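Long-range contact in hemerythrin HHE cation binding domain protein (Mycobacterium kansasii, PDB 6TYJ), which binds zinc and iron ions in a hemerythrin-like helical bundle, though its physiological role is not established: residues 80-90 and 103-114. Sequence-based numbering, arbitrary orientation.
With ZN (zinc ion), chain D; ZN (zinc ion), chain B.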
loop_
_atom_site.group_PDB
_atom_site.type_symbol
_atom_site.label_atom_id
_atom_site.label_comp_id
_atom_site.label_asym_id
_atom_site.label_seq_id
_atom_site.Cartn_x
_atom_site.Cartn_y
_atom_site.Cartn_z
ATOM N N HIS A 80 5.368 6.510 -3.881
ATOM C CA HIS A 80 5.727 5.396 -3.011
ATOM C C HIS A 80 6.856 5.790 -2.073
ATOM O O HIS A 80 6.814 5.478 -0.877
ATOM C CB HIS A 80 6.154 4.195 -3.834
ATOM C CG HIS A 80 5.018 3.411 -4.404
ATOM N ND1 HIS A 80 5.226 2.235 -5.091
ATOM C CD2 HIS A 80 3.684 3.632 -4.430
ATOM C CE1 HIS A 80 4.064 1.751 -5.493
ATOM N NE2 HIS A 80 3.114 2.578 -5.109
ATOM N N ARG A 81 7.873 6.478 -2.596
ATOM C CA ARG A 81 8.964 6.950 -1.739
ATOM C C ARG A 81 8.444 7.841 -0.628
ATOM O O ARG A 81 8.967 7.814 0.482
ATOM C CB ARG A 81 9.999 7.729 -2.544
ATOM C CG ARG A 81 10.689 6.905 -3.581
ATOM C CD ARG A 81 11.993 7.556 -4.047
ATOM N NE ARG A 81 12.516 6.821 -5.187
ATOM C CZ ARG A 81 13.274 5.737 -5.075
ATOM N NH1 ARG A 81 13.707 5.115 -6.162
ATOM N NH2 ARG A 81 13.600 5.280 -3.868
ATOM N N GLN A 82 7.468 8.692 -0.944
ATOM C CA GLN A 82 6.877 9.565 0.059
ATOM C C GLN A 82 6.316 8.747 1.212
ATOM O O GLN A 82 6.509 9.068 2.395
ATOM C CB GLN A 82 5.761 10.404 -0.564
ATOM C CG GLN A 82 6.229 11.549 -1.487
ATOM C CD GLN A 82 6.949 12.631 -0.696
ATOM O OE1 GLN A 82 8.040 12.405 -0.157
ATOM N NE2 GLN A 82 6.314 13.814 -0.566
ATOM N N VAL A 83 5.571 7.701 0.879
ATOM C CA VAL A 83 4.971 6.873 1.918
ATOM C C VAL A 83 6.050 6.148 2.719
ATOM O O VAL A 83 5.999 6.110 3.958
ATOM C CB VAL A 83 3.959 5.905 1.284
ATOM C CG1 VAL A 83 3.433 4.941 2.327
ATOM C CG2 VAL A 83 2.819 6.688 0.686
ATOM N N ILE A 84 7.040 5.553 2.032
ATOM C CA ILE A 84 8.079 4.796 2.738
ATOM C C ILE A 84 8.916 5.716 3.628
ATOM O O ILE A 84 9.248 5.365 4.768
ATOM C CB ILE A 84 8.947 4.015 1.724
ATOM C CG1 ILE A 84 8.127 2.927 1.024
ATOM C CG2 ILE A 84 10.127 3.385 2.423
ATOM C CD1 ILE A 84 8.847 2.317 -0.179
ATOM N N ASP A 85 9.240 6.919 3.141
ATOM C CA ASP A 85 10.019 7.866 3.932
ATOM C C ASP A 85 9.251 8.288 5.174
ATOM O O ASP A 85 9.837 8.459 6.252
ATOM C CB ASP A 85 10.382 9.099 3.103
ATOM C CG ASP A 85 11.649 8.910 2.296
ATOM O OD1 ASP A 85 12.187 7.781 2.285
ATOM O OD2 ASP A 85 12.108 9.898 1.677
ATOM N N GLN A 86 7.941 8.493 5.038
ATOM C CA GLN A 86 7.165 8.900 6.205
ATOM C C GLN A 86 7.026 7.749 7.187
ATOM O O GLN A 86 6.985 7.964 8.398
ATOM C CB GLN A 86 5.788 9.405 5.780
ATOM C CG GLN A 86 5.006 10.113 6.874
ATOM C CD GLN A 86 5.618 11.450 7.289
ATOM O OE1 GLN A 86 5.978 12.282 6.444
ATOM N NE2 GLN A 86 5.740 11.660 8.591
ATOM N N LEU A 87 6.914 6.520 6.679
ATOM C CA LEU A 87 6.858 5.369 7.568
ATOM C C LEU A 87 8.126 5.278 8.403
ATOM O O LEU A 87 8.071 4.953 9.597
ATOM C CB LEU A 87 6.644 4.083 6.754
ATOM C CG LEU A 87 6.664 2.797 7.593
ATOM C CD1 LEU A 87 5.594 2.785 8.671
ATOM C CD2 LEU A 87 6.533 1.570 6.670
ATOM N N SER A 88 9.283 5.581 7.797
ATOM C CA SER A 88 10.533 5.580 8.559
ATOM C C SER A 88 10.497 6.594 9.700
ATOM O O SER A 88 10.983 6.320 10.805
ATOM C CB SER A 88 11.717 5.862 7.632
ATOM O OG SER A 88 11.845 4.805 6.701
ATOM N N VAL A 89 9.944 7.778 9.448
ATOM C CA VAL A 89 9.823 8.764 10.519
ATOM C C VAL A 89 8.877 8.261 11.601
ATOM O O VAL A 89 9.146 8.426 12.801
ATOM C CB VAL A 89 9.365 10.120 9.956
ATOM C CG1 VAL A 89 9.216 11.139 11.089
ATOM C CG2 VAL A 89 10.362 10.618 8.922
ATOM N N LEU A 90 7.757 7.655 11.196
ATOM C CA LEU A 90 6.770 7.166 12.161
ATOM C C LEU A 90 7.393 6.155 13.108
ATOM O O LEU A 90 7.196 6.218 14.327
ATOM C CB LEU A 90 5.579 6.535 11.424
ATOM C CG LEU A 90 4.553 5.803 12.300
ATOM C CD1 LEU A 90 3.944 6.780 13.328
ATOM C CD2 LEU A 90 3.482 5.223 11.422
ATOM N N GLU A 103 2.657 11.862 14.811
ATOM C CA GLU A 103 3.358 11.145 13.749
ATOM C C GLU A 103 2.426 10.191 13.016
ATOM O O GLU A 103 2.499 10.070 11.786
ATOM C CB GLU A 103 4.556 10.387 14.322
ATOM C CG GLU A 103 5.645 11.279 14.935
ATOM C CD GLU A 103 6.279 12.243 13.935
ATOM O OE1 GLU A 103 6.169 12.031 12.705
ATOM O OE2 GLU A 103 6.886 13.234 14.383
ATOM N N TRP A 104 1.547 9.504 13.748
ATOM C CA TRP A 104 0.600 8.610 13.085
ATOM C C TRP A 104 -0.284 9.391 12.117
ATOM O O TRP A 104 -0.486 8.976 10.969
ATOM C CB TRP A 104 -0.256 7.868 14.117
ATOM C CG TRP A 104 -1.469 7.259 13.468
ATOM C CD1 TRP A 104 -2.754 7.669 13.587
ATOM C CD2 TRP A 104 -1.474 6.185 12.523
ATOM N NE1 TRP A 104 -3.582 6.894 12.797
ATOM C CE2 TRP A 104 -2.813 5.972 12.141
ATOM C CE3 TRP A 104 -0.476 5.359 11.988
ATOM C CZ2 TRP A 104 -3.189 4.984 11.238
ATOM C CZ3 TRP A 104 -0.846 4.375 11.078
ATOM C CH2 TRP A 104 -2.193 4.197 10.718
ATOM N N ASN A 105 -0.782 10.548 12.546
ATOM C CA ASN A 105 -1.646 11.334 11.665
ATOM C C ASN A 105 -0.894 11.815 10.431
ATOM O O ASN A 105 -1.451 11.825 9.331
ATOM C CB ASN A 105 -2.248 12.512 12.430
ATOM C CG ASN A 105 -3.344 12.076 13.369
ATOM O OD1 ASN A 105 -4.059 11.111 13.091
ATOM N ND2 ASN A 105 -3.500 12.790 14.485
ATOM N N SER A 106 0.367 12.226 10.597
ATOM C CA SER A 106 1.169 12.641 9.454
ATOM C C SER A 106 1.354 11.487 8.476
ATOM O O SER A 106 1.289 11.680 7.258
ATOM C CB SER A 106 2.523 13.180 9.923
ATOM O OG SER A 106 2.364 14.414 10.620
ATOM N N PHE A 107 1.582 10.285 8.990
ATOM C CA PHE A 107 1.712 9.130 8.110
ATOM C C PHE A 107 0.391 8.802 7.424
ATOM O O PHE A 107 0.354 8.571 6.199
ATOM C CB PHE A 107 2.213 7.923 8.900
ATOM C CG PHE A 107 2.280 6.670 8.078
ATOM C CD1 PHE A 107 3.252 6.520 7.100
ATOM C CD2 PHE A 107 1.354 5.653 8.272
ATOM C CE1 PHE A 107 3.319 5.377 6.348
ATOM C CE2 PHE A 107 1.400 4.503 7.506
ATOM C CZ PHE A 107 2.382 4.360 6.540
ATOM N N LYS A 108 -0.693 8.739 8.199
ATOM C CA LYS A 108 -2.017 8.459 7.648
ATOM C C LYS A 108 -2.348 9.409 6.499
ATOM O O LYS A 108 -2.863 8.982 5.455
ATOM C CB LYS A 108 -3.064 8.532 8.759
ATOM C CG LYS A 108 -4.429 8.048 8.334
ATOM C CD LYS A 108 -5.386 7.915 9.508
ATOM C CE LYS A 108 -5.871 9.269 9.972
ATOM N NZ LYS A 108 -7.056 9.189 10.883
ATOM N N THR A 109 -1.987 10.685 6.641
ATOM C CA THR A 109 -2.281 11.669 5.604
ATOM C C THR A 109 -1.546 11.344 4.309
ATOM O O THR A 109 -2.121 11.435 3.216
ATOM C CB THR A 109 -1.919 13.069 6.102
ATOM O OG1 THR A 109 -2.789 13.405 7.193
ATOM C CG2 THR A 109 -2.074 14.112 4.992
ATOM N N VAL A 110 -0.267 10.992 4.416
ATOM C CA VAL A 110 0.528 10.667 3.237
ATOM C C VAL A 110 0.004 9.395 2.585
ATOM O O VAL A 110 -0.083 9.301 1.355
ATOM C CB VAL A 110 2.008 10.533 3.639
ATOM C CG1 VAL A 110 2.847 10.102 2.468
ATOM C CG2 VAL A 110 2.531 11.850 4.210
ATOM N N LEU A 111 -0.374 8.412 3.398
ATOM C CA LEU A 111 -0.876 7.155 2.855
ATOM C C LEU A 111 -2.180 7.372 2.100
ATOM O O LEU A 111 -2.350 6.900 0.963
ATOM C CB LEU A 111 -1.062 6.157 3.994
ATOM C CG LEU A 111 -1.321 4.701 3.590
ATOM C CD1 LEU A 111 -0.355 4.185 2.514
ATOM C CD2 LEU A 111 -1.242 3.870 4.842
ATOM N N GLU A 112 -3.108 8.092 2.723
ATOM C CA GLU A 112 -4.384 8.404 2.092
ATOM C C GLU A 112 -4.180 9.208 0.815
ATOM O O GLU A 112 -4.921 9.026 -0.156
ATOM C CB GLU A 112 -5.279 9.158 3.083
ATOM N N ALA A 113 -3.168 10.079 0.789
ATOM C CA ALA A 113 -2.863 10.830 -0.427
ATOM C C ALA A 113 -2.340 9.933 -1.542
ATOM O O ALA A 113 -2.527 10.262 -2.718
ATOM C CB ALA A 113 -1.852 11.941 -0.135
ATOM N N HIS A 114 -1.646 8.836 -1.207
ATOM C CA HIS A 114 -1.243 7.878 -2.239
ATOM C C HIS A 114 -2.447 7.445 -3.050
ATOM O O HIS A 114 -2.464 7.546 -4.293
ATOM C CB HIS A 114 -0.586 6.635 -1.619
ATOM C CG HIS A 114 -0.700 5.396 -2.484
ATOM N ND1 HIS A 114 0.110 5.167 -3.573
ATOM C CD2 HIS A 114 -1.555 4.340 -2.427
ATOM C CE1 HIS A 114 -0.249 4.036 -4.154
ATOM N NE2 HIS A 114 -1.239 3.499 -3.471
HETATM ZN ZN ZN D . 7.220 1.393 -5.379
HETATM ZN ZN ZN B . -2.364 2.046 -4.515
HETATM O O HOH W 1 5.174 10.173 10.899
HETATM O O HOH W 2 6.158 13.429 10.642
HETATM O O HOH W 3 7.965 1.072 -3.553
HETATM O O HOH W 4 8.435 2.551 -6.293
#
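F107 of helix 100-121 pushes its ring between V83, Q86, L87 and L90 of the nearly antiparallel helix 70-91 (166° between the segment axes), a knob in a four-residue hole. A flat, wide aromatic suits this place: CE1 of F107 lies 3.6 Å from CB of L87, the L87 CD1 methyl covers one ring face, and V83 O meets the ring edge. L90, a forked leucine, fills two directions at once, CD2 against CD2 of F107 at 3.8 Å and CD1 against the backbone of E103 and W104. V83 is a knob in return, among F107, V110, L111 and H114: with CG1 anti to the backbone N (chi1 174°), that methyl meets CD1 of L111 and leaves CG2 for CG1 of V110. Q86, a second, suits the partly exposed margin: its CG packs on CA of F107, 3.7 Å away, while two waters bridge its NE2 to OE1 of E103. At the other end the H80 and H114 rings meet obliquely. H114 NE2 binds one zinc with H20, H54, E58 and E118; H80 ND1 binds another with D59; E58, H80 and H114 share a further one, a multinuclear metal site enclosed by the four-helix bundle of hemerythrin-like domains.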